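Local coordinates for protein glucose-6-phosphate dehydrogenase (Trypanosoma cruzi, PDB 5AQ1) that catalyses the NADP-dependent oxidation of glucose 6-phosphate, the step that opens the oxidative branch of the pentose phosphate pathway, at residues B[51-56]-B[444-449]; B[177-182]-B[206-211]; B[290-295]-B[457-462]. One frame throughout, in Å; residues are numbered along the deposited sequence.

Contact 1 (B[51-56]-B[444-449]); sequences PALFQL and SLIHEA
I446 projects from helix 441-451 onto A52, L53 and L56 of helix 43-58, the first helix of the Rossmann-type coenzyme-binding fold. The contact is a worked example of how such a helix can serve two neighbours: its N-terminal end lies near NADPH, while this later part is covered by a helix from the C-terminal half of the chain. The segment axes approach to 9.9 Å and cross at -67°, and I446 and L56 carry most of the contact.

The tight part surrounds I446. With CG1 beside the backbone N and CG2 anti to it (chi1 -71°), the two branches divide the work. CG2 takes both leucines: CD1 of L56 lies 3.6 Å from CG2 of I446, and CD2 of L53 is 4.0 Å from the same methyl, the latter side chain crossing the isoleucine at about a right angle. The longer branch, extended through CG1, brings CD1 of I446 to 4.1 Å from CB of A52. No hydrogen bond passes between the segments; the join is wholly apolar packing, and A52 is further covered by Y442 and E443.

The looser part is confined to the imidazole of H447. This residue is partly exposed, and its ring leads away from helix 43-58, leaving the CB methylene to do the touching. L56 itself stays covered: M61 lies against both it and H447, L62 also packs on the leucine, and L417 of the second subunit does so as well, which places this end of the contact beside a subunit interface. The two methyls of L56 thus have separate tasks, CD1 meeting the isoleucine and CD2 resting 4.0 Å from CB of H447.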
loop_
_atom_site.group_PDB
_atom_site.type_symbol
_atom_site.label_atom_id
_atom_site.label_comp_id
_atom_site.label_asym_id
_atom_site.label_seq_id
_atom_site.Cartn_x
_atom_site.Cartn_y
_atom_site.Cartn_z
ATOM N N PRO B 51 -40.102 17.658 -21.299
ATOM C CA PRO B 51 -38.999 18.629 -21.296
ATOM C C PRO B 51 -37.639 18.035 -21.656
ATOM O O PRO B 51 -36.859 18.673 -22.361
ATOM C CB PRO B 51 -38.995 19.149 -19.857
ATOM C CG PRO B 51 -40.404 19.009 -19.415
ATOM C CD PRO B 51 -40.894 17.742 -20.057
ATOM N N ALA B 52 -37.359 16.829 -21.169
ATOM C CA ALA B 52 -36.116 16.131 -21.512
ATOM C C ALA B 52 -36.063 15.824 -23.009
ATOM O O ALA B 52 -35.039 16.040 -23.659
ATOM C CB ALA B 52 -35.981 14.849 -20.700
ATOM N N LEU B 53 -37.174 15.325 -23.543
ATOM C CA LEU B 53 -37.288 15.045 -24.972
ATOM C C LEU B 53 -37.092 16.307 -25.810
ATOM O O LEU B 53 -36.479 16.254 -26.875
ATOM C CB LEU B 53 -38.646 14.401 -25.289
ATOM C CG LEU B 53 -38.875 12.977 -24.761
ATOM C CD1 LEU B 53 -40.347 12.599 -24.831
ATOM C CD2 LEU B 53 -38.032 11.969 -25.527
ATOM N N PHE B 54 -37.615 17.436 -25.331
ATOM C CA PHE B 54 -37.419 18.724 -26.006
ATOM C C PHE B 54 -35.935 19.067 -26.107
ATOM O O PHE B 54 -35.452 19.442 -27.176
ATOM C CB PHE B 54 -38.171 19.844 -25.277
ATOM C CG PHE B 54 -37.884 21.222 -25.811
ATOM C CD1 PHE B 54 -38.216 21.561 -27.115
ATOM C CD2 PHE B 54 -37.290 22.186 -25.008
ATOM C CE1 PHE B 54 -37.961 22.829 -27.611
ATOM C CE2 PHE B 54 -37.031 23.459 -25.498
ATOM C CZ PHE B 54 -37.366 23.780 -26.801
ATOM N N GLN B 55 -35.217 18.928 -24.994
ATOM C CA GLN B 55 -33.781 19.202 -24.969
ATOM C C GLN B 55 -33.010 18.273 -25.903
ATOM O O GLN B 55 -32.084 18.710 -26.587
ATOM C CB GLN B 55 -33.224 19.083 -23.546
ATOM C CG GLN B 55 -33.733 20.136 -22.569
ATOM C CD GLN B 55 -33.453 21.551 -23.032
ATOM O OE1 GLN B 55 -32.424 21.819 -23.650
ATOM N NE2 GLN B 55 -34.374 22.465 -22.746
ATOM N N LEU B 56 -33.392 16.998 -25.930
ATOM C CA LEU B 56 -32.759 16.032 -26.826
ATOM C C LEU B 56 -33.003 16.386 -28.289
ATOM O O LEU B 56 -32.110 16.232 -29.119
ATOM C CB LEU B 56 -33.250 14.609 -26.541
ATOM C CG LEU B 56 -32.793 13.960 -25.233
ATOM C CD1 LEU B 56 -33.392 12.567 -25.121
ATOM C CD2 LEU B 56 -31.276 13.901 -25.134
ATOM N N SER B 444 -30.001 12.581 -20.127
ATOM C CA SER B 444 -28.942 11.579 -20.248
ATOM C C SER B 444 -29.520 10.168 -20.379
ATOM O O SER B 444 -29.122 9.399 -21.255
ATOM C CB SER B 444 -28.019 11.635 -19.025
ATOM O OG SER B 444 -27.695 12.976 -18.674
ATOM N N LEU B 445 -30.481 9.850 -19.514
ATOM C CA LEU B 445 -31.006 8.489 -19.398
ATOM C C LEU B 445 -31.820 8.063 -20.615
ATOM O O LEU B 445 -31.591 6.988 -21.169
ATOM C CB LEU B 445 -31.827 8.338 -18.112
ATOM C CG LEU B 445 -31.016 8.540 -16.823
ATOM C CD1 LEU B 445 -31.929 8.625 -15.616
ATOM C CD2 LEU B 445 -29.995 7.431 -16.632
ATOM N N ILE B 446 -32.753 8.910 -21.040
ATOM C CA ILE B 446 -33.538 8.642 -22.248
ATOM C C ILE B 446 -32.607 8.452 -23.450
ATOM O O ILE B 446 -32.800 7.534 -24.250
ATOM C CB ILE B 446 -34.568 9.764 -22.519
ATOM C CG1 ILE B 446 -35.687 9.707 -21.476
ATOM C CG2 ILE B 446 -35.165 9.637 -23.916
ATOM C CD1 ILE B 446 -36.628 10.893 -21.501
ATOM N N HIS B 447 -31.596 9.312 -23.563
ATOM C CA HIS B 447 -30.597 9.211 -24.630
ATOM C C HIS B 447 -29.868 7.869 -24.602
ATOM O O HIS B 447 -29.665 7.247 -25.642
ATOM C CB HIS B 447 -29.593 10.365 -24.525
ATOM C CG HIS B 447 -28.474 10.293 -25.517
ATOM N ND1 HIS B 447 -28.687 10.212 -26.878
ATOM C CD2 HIS B 447 -27.130 10.304 -25.348
ATOM C CE1 HIS B 447 -27.523 10.167 -27.502
ATOM N NE2 HIS B 447 -26.564 10.222 -26.596
ATOM N N GLU B 448 -29.487 7.425 -23.410
ATOM C CA GLU B 448 -28.779 6.158 -23.260
ATOM C C GLU B 448 -29.685 4.943 -23.521
ATOM O O GLU B 448 -29.221 3.920 -24.031
ATOM C CB GLU B 448 -28.130 6.078 -21.875
ATOM C CG GLU B 448 -26.937 7.012 -21.724
ATOM C CD GLU B 448 -26.557 7.278 -20.280
ATOM O OE1 GLU B 448 -26.832 6.419 -19.416
ATOM O OE2 GLU B 448 -25.977 8.352 -20.003
ATOM N N ALA B 449 -30.968 5.061 -23.178
ATOM C CA ALA B 449 -31.956 4.030 -23.511
ATOM C C ALA B 449 -32.128 3.894 -25.028
ATOM O O ALA B 449 -32.261 2.783 -25.542
ATOM C CB ALA B 449 -33.293 4.337 -22.855
#

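Contact 2 (B[177-182]-B[206-211]); sequences LIVEKP and VFRIDH. With NDP (NADPH dihydro-nicotinamide-adenine-dinucleotide phosphate), chain G; BG6 (6-O-phosphono-beta-D-glucopyranose), chain F.
I178 and V179 lie beside F207, R208 and I209, where two parallel strands are joined by a ladder of backbone bonds. F207 N donates to L177 O at 2.7 Å, V179 N to F207 O at 3.2 Å, and I209 N to V179 O at 2.9 Å. On the face carrying I178, its CG2 methyl packs against CG1 of I209; on the face carrying V179, CG2 of the valine runs alongside CG of R208, both side chains pointing the same way. The guanidinium of R208 is held further off by E203.

E180 shows how the end of a strand can connect sheet and coenzyme. CB of E180 lies 3.5 Å from NDP O4D, the ribose ring oxygen, and CG stays close to the same atom. A bend at chi2 (-83°) then swings the carboxylate back over I209, CD nearing CB of that residue. OE1 of E180 accepts a hydrogen bond from a water at 2.7 Å and also comes near the nicotinamide ring at C6N; the water donates to I209 O as well and accepts from K181 N, tying the two segments together beyond the ladder. OE2 of E180 rests 3.6 Å from I209 CG2 and is hydrogen-bonded to the hydroxyls of Y147 and Y442.

Beyond E180, K181 O accepts from NDP O2D, and K181 NZ donates to BG6 O2 as well as to D268 O. From the other segment, H211 NE2 donates nearly straight (175°) to phosphate oxygen O2P of BG6 at 2.7 Å. In this beta-alpha-beta unit the EKPxG signature of glucose-6-phosphate dehydrogenases, with its cis-proline, leaves the first strand ahead of helix 187-197 and H211 follows the second, so that both strand ends line the joint coenzyme and substrate site.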
loop_
_atom_site.group_PDB
_atom_site.type_symbol
_atom_site.label_atom_id
_atom_site.label_comp_id
_atom_site.label_asym_id
_atom_site.label_seq_id
_atom_site.Cartn_x
_atom_site.Cartn_y
_atom_site.Cartn_z
ATOM N N LEU B 177 -38.469 -0.799 -22.807
ATOM C CA LEU B 177 -39.406 -0.346 -21.788
ATOM C C LEU B 177 -38.668 0.472 -20.742
ATOM O O LEU B 177 -37.788 -0.048 -20.061
ATOM C CB LEU B 177 -40.051 -1.547 -21.089
ATOM C CG LEU B 177 -41.315 -2.171 -21.683
ATOM C CD1 LEU B 177 -42.544 -1.356 -21.308
ATOM C CD2 LEU B 177 -41.204 -2.334 -23.191
ATOM N N ILE B 178 -39.029 1.742 -20.608
ATOM C CA ILE B 178 -38.554 2.546 -19.495
ATOM C C ILE B 178 -39.619 2.503 -18.399
ATOM O O ILE B 178 -40.777 2.863 -18.629
ATOM C CB ILE B 178 -38.236 3.991 -19.923
ATOM C CG1 ILE B 178 -37.026 4.000 -20.860
ATOM C CG2 ILE B 178 -37.942 4.854 -18.705
ATOM C CD1 ILE B 178 -36.805 5.314 -21.583
ATOM N N VAL B 179 -39.219 2.054 -17.211
ATOM C CA VAL B 179 -40.143 1.854 -16.094
ATOM C C VAL B 179 -39.657 2.603 -14.852
ATOM O O VAL B 179 -38.454 2.745 -14.637
ATOM C CB VAL B 179 -40.339 0.351 -15.790
ATOM C CG1 VAL B 179 -40.861 -0.371 -17.020
ATOM C CG2 VAL B 179 -39.047 -0.303 -15.336
ATOM N N GLU B 180 -40.602 3.080 -14.044
ATOM C CA GLU B 180 -40.301 3.937 -12.898
ATOM C C GLU B 180 -40.578 3.241 -11.567
ATOM O O GLU B 180 -41.365 2.297 -11.498
ATOM C CB GLU B 180 -41.132 5.219 -12.978
ATOM C CG GLU B 180 -40.712 6.184 -14.080
ATOM C CD GLU B 180 -39.542 7.084 -13.697
ATOM O OE1 GLU B 180 -39.268 7.266 -12.487
ATOM O OE2 GLU B 180 -38.908 7.633 -14.626
ATOM N N LYS B 181 -39.928 3.729 -10.512
ATOM C CA LYS B 181 -40.146 3.229 -9.152
ATOM C C LYS B 181 -41.503 3.746 -8.654
ATOM O O LYS B 181 -42.034 4.685 -9.232
ATOM C CB LYS B 181 -38.991 3.663 -8.235
ATOM C CG LYS B 181 -39.007 5.117 -7.786
ATOM C CD LYS B 181 -37.755 5.433 -6.979
ATOM C CE LYS B 181 -37.716 6.884 -6.520
ATOM N NZ LYS B 181 -38.541 7.140 -5.307
ATOM N N PRO B 182 -42.079 3.162 -7.602
ATOM C CA PRO B 182 -41.499 2.082 -6.799
ATOM C C PRO B 182 -41.494 0.722 -7.486
ATOM O O PRO B 182 -42.400 0.422 -8.270
ATOM C CB PRO B 182 -42.429 2.030 -5.585
ATOM C CG PRO B 182 -43.750 2.469 -6.117
ATOM C CD PRO B 182 -43.439 3.513 -7.156
ATOM N N VAL B 206 -35.787 -4.225 -20.763
ATOM C CA VAL B 206 -36.263 -3.440 -19.625
ATOM C C VAL B 206 -35.194 -2.461 -19.131
ATOM O O VAL B 206 -34.052 -2.843 -18.878
ATOM C CB VAL B 206 -36.712 -4.343 -18.460
ATOM C CG1 VAL B 206 -37.195 -3.500 -17.287
ATOM C CG2 VAL B 206 -37.816 -5.289 -18.916
ATOM N N PHE B 207 -35.596 -1.200 -18.989
ATOM C CA PHE B 207 -34.725 -0.126 -18.538
ATOM C C PHE B 207 -35.325 0.519 -17.292
ATOM O O PHE B 207 -36.108 1.463 -17.384
ATOM C CB PHE B 207 -34.552 0.902 -19.660
ATOM C CG PHE B 207 -33.637 0.444 -20.755
ATOM C CD1 PHE B 207 -34.031 -0.548 -21.638
ATOM C CD2 PHE B 207 -32.374 0.991 -20.893
ATOM C CE1 PHE B 207 -33.183 -0.982 -22.643
ATOM C CE2 PHE B 207 -31.519 0.565 -21.895
ATOM C CZ PHE B 207 -31.923 -0.423 -22.773
ATOM N N ARG B 208 -34.968 -0.011 -16.125
ATOM C CA ARG B 208 -35.484 0.509 -14.858
ATOM C C ARG B 208 -34.774 1.802 -14.466
ATOM O O ARG B 208 -33.553 1.820 -14.280
ATOM C CB ARG B 208 -35.331 -0.529 -13.746
ATOM C CG ARG B 208 -36.151 -1.781 -13.977
ATOM C CD ARG B 208 -36.033 -2.771 -12.832
ATOM N NE ARG B 208 -36.435 -4.108 -13.252
ATOM C CZ ARG B 208 -35.698 -4.907 -14.019
ATOM N NH1 ARG B 208 -34.505 -4.515 -14.459
ATOM N NH2 ARG B 208 -36.154 -6.110 -14.350
ATOM N N ILE B 209 -35.550 2.876 -14.339
ATOM C CA ILE B 209 -35.004 4.188 -14.022
ATOM C C ILE B 209 -34.654 4.298 -12.546
ATOM O O ILE B 209 -35.455 3.945 -11.680
ATOM C CB ILE B 209 -36.000 5.327 -14.344
ATOM C CG1 ILE B 209 -36.222 5.445 -15.854
ATOM C CG2 ILE B 209 -35.509 6.660 -13.775
ATOM C CD1 ILE B 209 -35.102 6.127 -16.616
ATOM N N ASP B 210 -33.441 4.770 -12.286
ATOM C CA ASP B 210 -33.116 5.448 -11.038
ATOM C C ASP B 210 -32.476 6.758 -11.468
ATOM O O ASP B 210 -31.313 6.781 -11.877
ATOM C CB ASP B 210 -32.164 4.626 -10.173
ATOM C CG ASP B 210 -31.940 5.247 -8.807
ATOM O OD1 ASP B 210 -31.822 6.492 -8.714
ATOM O OD2 ASP B 210 -31.879 4.486 -7.822
ATOM N N HIS B 211 -33.235 7.846 -11.381
ATOM C CA HIS B 211 -32.867 9.062 -12.102
ATOM C C HIS B 211 -31.615 9.752 -11.558
ATOM O O HIS B 211 -31.035 10.594 -12.236
ATOM C CB HIS B 211 -34.057 10.027 -12.222
ATOM C CG HIS B 211 -34.214 10.969 -11.071
ATOM N ND1 HIS B 211 -34.911 10.643 -9.928
ATOM C CD2 HIS B 211 -33.794 12.245 -10.904
ATOM C CE1 HIS B 211 -34.897 11.671 -9.098
ATOM N NE2 HIS B 211 -34.225 12.656 -9.667
HETATM P PA NDP G . -49.531 10.528 -11.512
HETATM O O1A NDP G . -50.247 10.312 -10.198
HETATM O O2A NDP G . -49.379 11.935 -12.060
HETATM O O5B NDP G . -50.242 9.573 -12.591
HETATM C C5B NDP G . -49.769 9.546 -13.933
HETATM C C4B NDP G . -50.928 9.378 -14.905
HETATM O O4B NDP G . -51.429 8.045 -14.775
HETATM C C3B NDP G . -52.107 10.319 -14.665
HETATM O O3B NDP G . -52.070 11.494 -15.481
HETATM C C2B NDP G . -53.309 9.468 -15.004
HETATM O O2B NDP G . -53.635 9.625 -16.381
HETATM C C1B NDP G . -52.860 8.040 -14.754
HETATM N N9A NDP G . -53.397 7.559 -13.453
HETATM C C8A NDP G . -53.307 8.173 -12.250
HETATM N N7A NDP G . -53.923 7.442 -11.288
HETATM C C5A NDP G . -54.420 6.340 -11.878
HETATM C C6A NDP G . -55.182 5.147 -11.451
HETATM N N6A NDP G . -55.542 4.995 -10.154
HETATM N N1A NDP G . -55.502 4.221 -12.394
HETATM C C2A NDP G . -55.149 4.362 -13.689
HETATM N N3A NDP G . -54.455 5.425 -14.140
HETATM C C4A NDP G . -54.072 6.422 -13.304
HETATM O O3 NDP G . -48.091 9.805 -11.457
HETATM P PN NDP G . -46.698 10.597 -11.637
HETATM O O1N NDP G . -46.614 11.220 -13.008
HETATM O O2N NDP G . -46.487 11.458 -10.411
HETATM O O5D NDP G . -45.646 9.381 -11.587
HETATM C C5D NDP G . -45.595 8.386 -12.607
HETATM C C4D NDP G . -44.644 7.274 -12.178
HETATM O O4D NDP G . -43.329 7.803 -11.977
HETATM C C3D NDP G . -45.074 6.655 -10.860
HETATM O O3D NDP G . -44.887 5.237 -10.895
HETATM C C2D NDP G . -44.167 7.291 -9.826
HETATM O O2D NDP G . -43.965 6.436 -8.690
HETATM C C1D NDP G . -42.897 7.574 -10.628
HETATM N N1N NDP G . -42.137 8.702 -10.067
HETATM C C2N NDP G . -42.506 9.969 -10.319
HETATM C C3N NDP G . -41.811 11.054 -9.792
HETATM C C7N NDP G . -42.242 12.461 -10.094
HETATM O O7N NDP G . -41.382 13.322 -10.206
HETATM N N7N NDP G . -43.537 12.760 -10.229
HETATM C C4N NDP G . -40.602 10.842 -8.912
HETATM C C5N NDP G . -40.311 9.426 -8.716
HETATM C C6N NDP G . -41.078 8.426 -9.297
HETATM P P2B NDP G . -55.094 9.313 -16.985
HETATM O O1X NDP G . -56.057 9.409 -15.827
HETATM O O2X NDP G . -55.246 10.422 -18.001
HETATM O O3X NDP G . -54.979 7.921 -17.565
HETATM C C1 BG6 F . -37.820 11.121 -6.175
HETATM C C2 BG6 F . -38.418 10.871 -4.792
HETATM O O1 BG6 F . -37.373 9.888 -6.754
HETATM O O5 BG6 F . -36.709 12.015 -6.064
HETATM C C3 BG6 F . -38.825 12.196 -4.169
HETATM O O2 BG6 F . -39.550 10.001 -4.887
HETATM C C4 BG6 F . -37.606 13.103 -4.122
HETATM O O3 BG6 F . -39.350 12.018 -2.849
HETATM C C5 BG6 F . -37.063 13.296 -5.531
HETATM O O4 BG6 F . -37.966 14.355 -3.538
HETATM C C6 BG6 F . -35.854 14.227 -5.538
HETATM O O6 BG6 F . -35.241 14.247 -6.828
HETATM P P BG6 F . -34.175 15.394 -7.195
HETATM O O1P BG6 F . -33.131 15.313 -6.106
HETATM O O2P BG6 F . -33.645 14.998 -8.545
HETATM O O3P BG6 F . -35.001 16.658 -7.186
HETATM O O HOH W 1 -37.745 5.392 -11.173
#

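Contact 3 (B[290-295]-B[457-462]); sequences SAEDIR and FVRVDE
R459 and R295 converge on a single carboxylate oxygen of E292, one from each side of the contact. R459 NH1 reaches E292 OE2 at 3.1 Å on its anti lone pair, with the oxygen in the guanidinium plane; R295 NH1 reaches the same atom at 2.8 Å on its syn lone pair. The shared carboxylate would partly offset the charges of two guanidinium groups whose planes stand 65° apart, with D461 and D296 probably adding to the balance for R459.

R295 is gripped on another side too. Its NE and NH2 both bond to F457 O, at 3.0 and 3.1 Å, approaching from the same face of the carbonyl. Over one face of this guanidinium lies the CB of R459, so aliphatic packing accompanies the charge pairing. A bend at chi3 (69°) turns the head of R459 to D461, which takes NE on OD1 at 2.8 Å and NH2 on OD2. R459 is also the N-cap of its helix, and its backbone N donates to OE1 of E462, three residues on.

D296 is a further salt-bridge partner of R459, while E462 OE2 binds Q276 and K298. The network therefore joins the first turns of helices 291-302 and 460-479, with helix 264-282 engaged through Q276 and strand 206-208 alongside V458 through R208.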
loop_
_atom_site.group_PDB
_atom_site.type_symbol
_atom_site.label_atom_id
_atom_site.label_comp_id
_atom_site.label_asym_id
_atom_site.label_seq_id
_atom_site.Cartn_x
_atom_site.Cartn_y
_atom_site.Cartn_z
ATOM N N SER B 290 -18.025 -1.919 -20.614
ATOM C CA SER B 290 -19.303 -2.390 -21.147
ATOM C C SER B 290 -20.330 -2.462 -20.018
ATOM O O SER B 290 -19.982 -2.666 -18.854
ATOM C CB SER B 290 -19.153 -3.754 -21.828
ATOM O OG SER B 290 -19.015 -4.789 -20.873
ATOM N N ALA B 291 -21.597 -2.305 -20.376
ATOM C CA ALA B 291 -22.669 -2.143 -19.396
ATOM C C ALA B 291 -22.750 -3.271 -18.369
ATOM O O ALA B 291 -22.894 -3.019 -17.172
ATOM C CB ALA B 291 -24.000 -2.004 -20.114
ATOM N N GLU B 292 -22.669 -4.509 -18.845
ATOM C CA GLU B 292 -22.825 -5.667 -17.971
ATOM C C GLU B 292 -21.615 -5.901 -17.075
ATOM O O GLU B 292 -21.767 -6.414 -15.966
ATOM C CB GLU B 292 -23.162 -6.929 -18.782
ATOM C CG GLU B 292 -24.623 -7.369 -18.690
ATOM C CD GLU B 292 -25.616 -6.219 -18.742
ATOM O OE1 GLU B 292 -25.821 -5.652 -19.835
ATOM O OE2 GLU B 292 -26.186 -5.877 -17.684
ATOM N N ASP B 293 -20.425 -5.531 -17.541
ATOM C CA ASP B 293 -19.239 -5.598 -16.690
ATOM C C ASP B 293 -19.349 -4.620 -15.518
ATOM O O ASP B 293 -18.931 -4.936 -14.405
ATOM C CB ASP B 293 -17.961 -5.334 -17.492
ATOM C CG ASP B 293 -17.479 -6.559 -18.250
ATOM O OD1 ASP B 293 -17.896 -7.681 -17.907
ATOM O OD2 ASP B 293 -16.664 -6.407 -19.184
ATOM N N ILE B 294 -19.918 -3.443 -15.771
ATOM C CA ILE B 294 -20.117 -2.440 -14.722
ATOM C C ILE B 294 -21.231 -2.864 -13.759
ATOM O O ILE B 294 -21.061 -2.813 -12.543
ATOM C CB ILE B 294 -20.412 -1.048 -15.316
ATOM C CG1 ILE B 294 -19.158 -0.507 -16.017
ATOM C CG2 ILE B 294 -20.850 -0.079 -14.228
ATOM C CD1 ILE B 294 -19.403 0.683 -16.921
ATOM N N ARG B 295 -22.358 -3.302 -14.305
ATOM C CA ARG B 295 -23.485 -3.737 -13.484
ATOM C C ARG B 295 -23.174 -4.974 -12.646
ATOM O O ARG B 295 -23.664 -5.100 -11.526
ATOM C CB ARG B 295 -24.699 -4.017 -14.358
ATOM C CG ARG B 295 -25.523 -2.784 -14.686
ATOM C CD ARG B 295 -26.323 -3.025 -15.952
ATOM N NE ARG B 295 -27.753 -2.815 -15.766
ATOM C CZ ARG B 295 -28.707 -3.390 -16.500
ATOM N NH1 ARG B 295 -28.407 -4.233 -17.487
ATOM N NH2 ARG B 295 -29.979 -3.121 -16.241
ATOM N N PHE B 457 -28.976 1.827 -15.590
ATOM C CA PHE B 457 -30.330 1.354 -15.352
ATOM C C PHE B 457 -30.272 0.158 -14.421
ATOM O O PHE B 457 -29.357 -0.655 -14.513
ATOM C CB PHE B 457 -31.006 0.983 -16.670
ATOM C CG PHE B 457 -31.231 2.153 -17.577
ATOM C CD1 PHE B 457 -30.263 2.539 -18.492
ATOM C CD2 PHE B 457 -32.406 2.886 -17.502
ATOM C CE1 PHE B 457 -30.466 3.625 -19.322
ATOM C CE2 PHE B 457 -32.618 3.973 -18.332
ATOM C CZ PHE B 457 -31.647 4.343 -19.242
ATOM N N VAL B 458 -31.267 0.042 -13.546
ATOM C CA VAL B 458 -31.222 -0.929 -12.459
ATOM C C VAL B 458 -31.568 -2.321 -12.971
ATOM O O VAL B 458 -32.681 -2.563 -13.434
ATOM C CB VAL B 458 -32.176 -0.544 -11.309
ATOM C CG1 VAL B 458 -31.962 -1.457 -10.109
ATOM C CG2 VAL B 458 -31.968 0.912 -10.907
ATOM N N ARG B 459 -30.604 -3.236 -12.882
ATOM C CA ARG B 459 -30.802 -4.609 -13.344
ATOM C C ARG B 459 -31.641 -5.381 -12.325
ATOM O O ARG B 459 -31.725 -4.991 -11.162
ATOM C CB ARG B 459 -29.456 -5.295 -13.586
ATOM C CG ARG B 459 -29.513 -6.411 -14.617
ATOM C CD ARG B 459 -28.125 -6.828 -15.072
ATOM N NE ARG B 459 -27.375 -7.507 -14.019
ATOM C CZ ARG B 459 -26.082 -7.819 -14.090
ATOM N NH1 ARG B 459 -25.362 -7.505 -15.164
ATOM N NH2 ARG B 459 -25.499 -8.441 -13.074
ATOM N N VAL B 460 -32.274 -6.461 -12.773
ATOM C CA VAL B 460 -33.199 -7.216 -11.925
ATOM C C VAL B 460 -32.535 -7.722 -10.640
ATOM O O VAL B 460 -33.122 -7.637 -9.564
ATOM C CB VAL B 460 -33.882 -8.377 -12.702
ATOM C CG1 VAL B 460 -32.880 -9.431 -13.161
ATOM C CG2 VAL B 460 -34.983 -9.016 -11.863
ATOM N N ASP B 461 -31.310 -8.231 -10.759
ATOM C CA ASP B 461 -30.570 -8.759 -9.608
ATOM C C ASP B 461 -29.978 -7.638 -8.749
ATOM O O ASP B 461 -29.859 -7.779 -7.533
ATOM C CB ASP B 461 -29.484 -9.759 -10.053
ATOM C CG ASP B 461 -28.454 -9.149 -11.002
ATOM O OD1 ASP B 461 -28.767 -8.155 -11.699
ATOM O OD2 ASP B 461 -27.322 -9.680 -11.061
ATOM N N GLU B 462 -29.614 -6.533 -9.392
ATOM C CA GLU B 462 -29.183 -5.306 -8.707
ATOM C C GLU B 462 -30.275 -4.782 -7.776
ATOM O O GLU B 462 -30.004 -4.381 -6.647
ATOM C CB GLU B 462 -28.831 -4.251 -9.760
ATOM C CG GLU B 462 -28.211 -2.965 -9.251
ATOM C CD GLU B 462 -27.841 -2.016 -10.387
ATOM O OE1 GLU B 462 -27.913 -2.428 -11.565
ATOM O OE2 GLU B 462 -27.471 -0.853 -10.106
#

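The three contacts pack against one another, and the bound ligands lie at contact 2. Helix 441-451 joins contact 1 to contact 2, whose centres are 14 Å apart: L445 CD1 lies 3.7 Å from H211 CA, and A449 packs on I178 and F207. The ring of F457 ties contact 3 to both others, meeting the F207 ring edge-to-face and lying against L445, E448 and A449. R208 NH1 and V458 O, 2.9 Å apart, probably form a hydrogen bond between contacts 2 and 3. A52 and V458 have side chains about 12 Å and 11 Å from the substrate, so contacts 1 and 3 lie near the site without entering it.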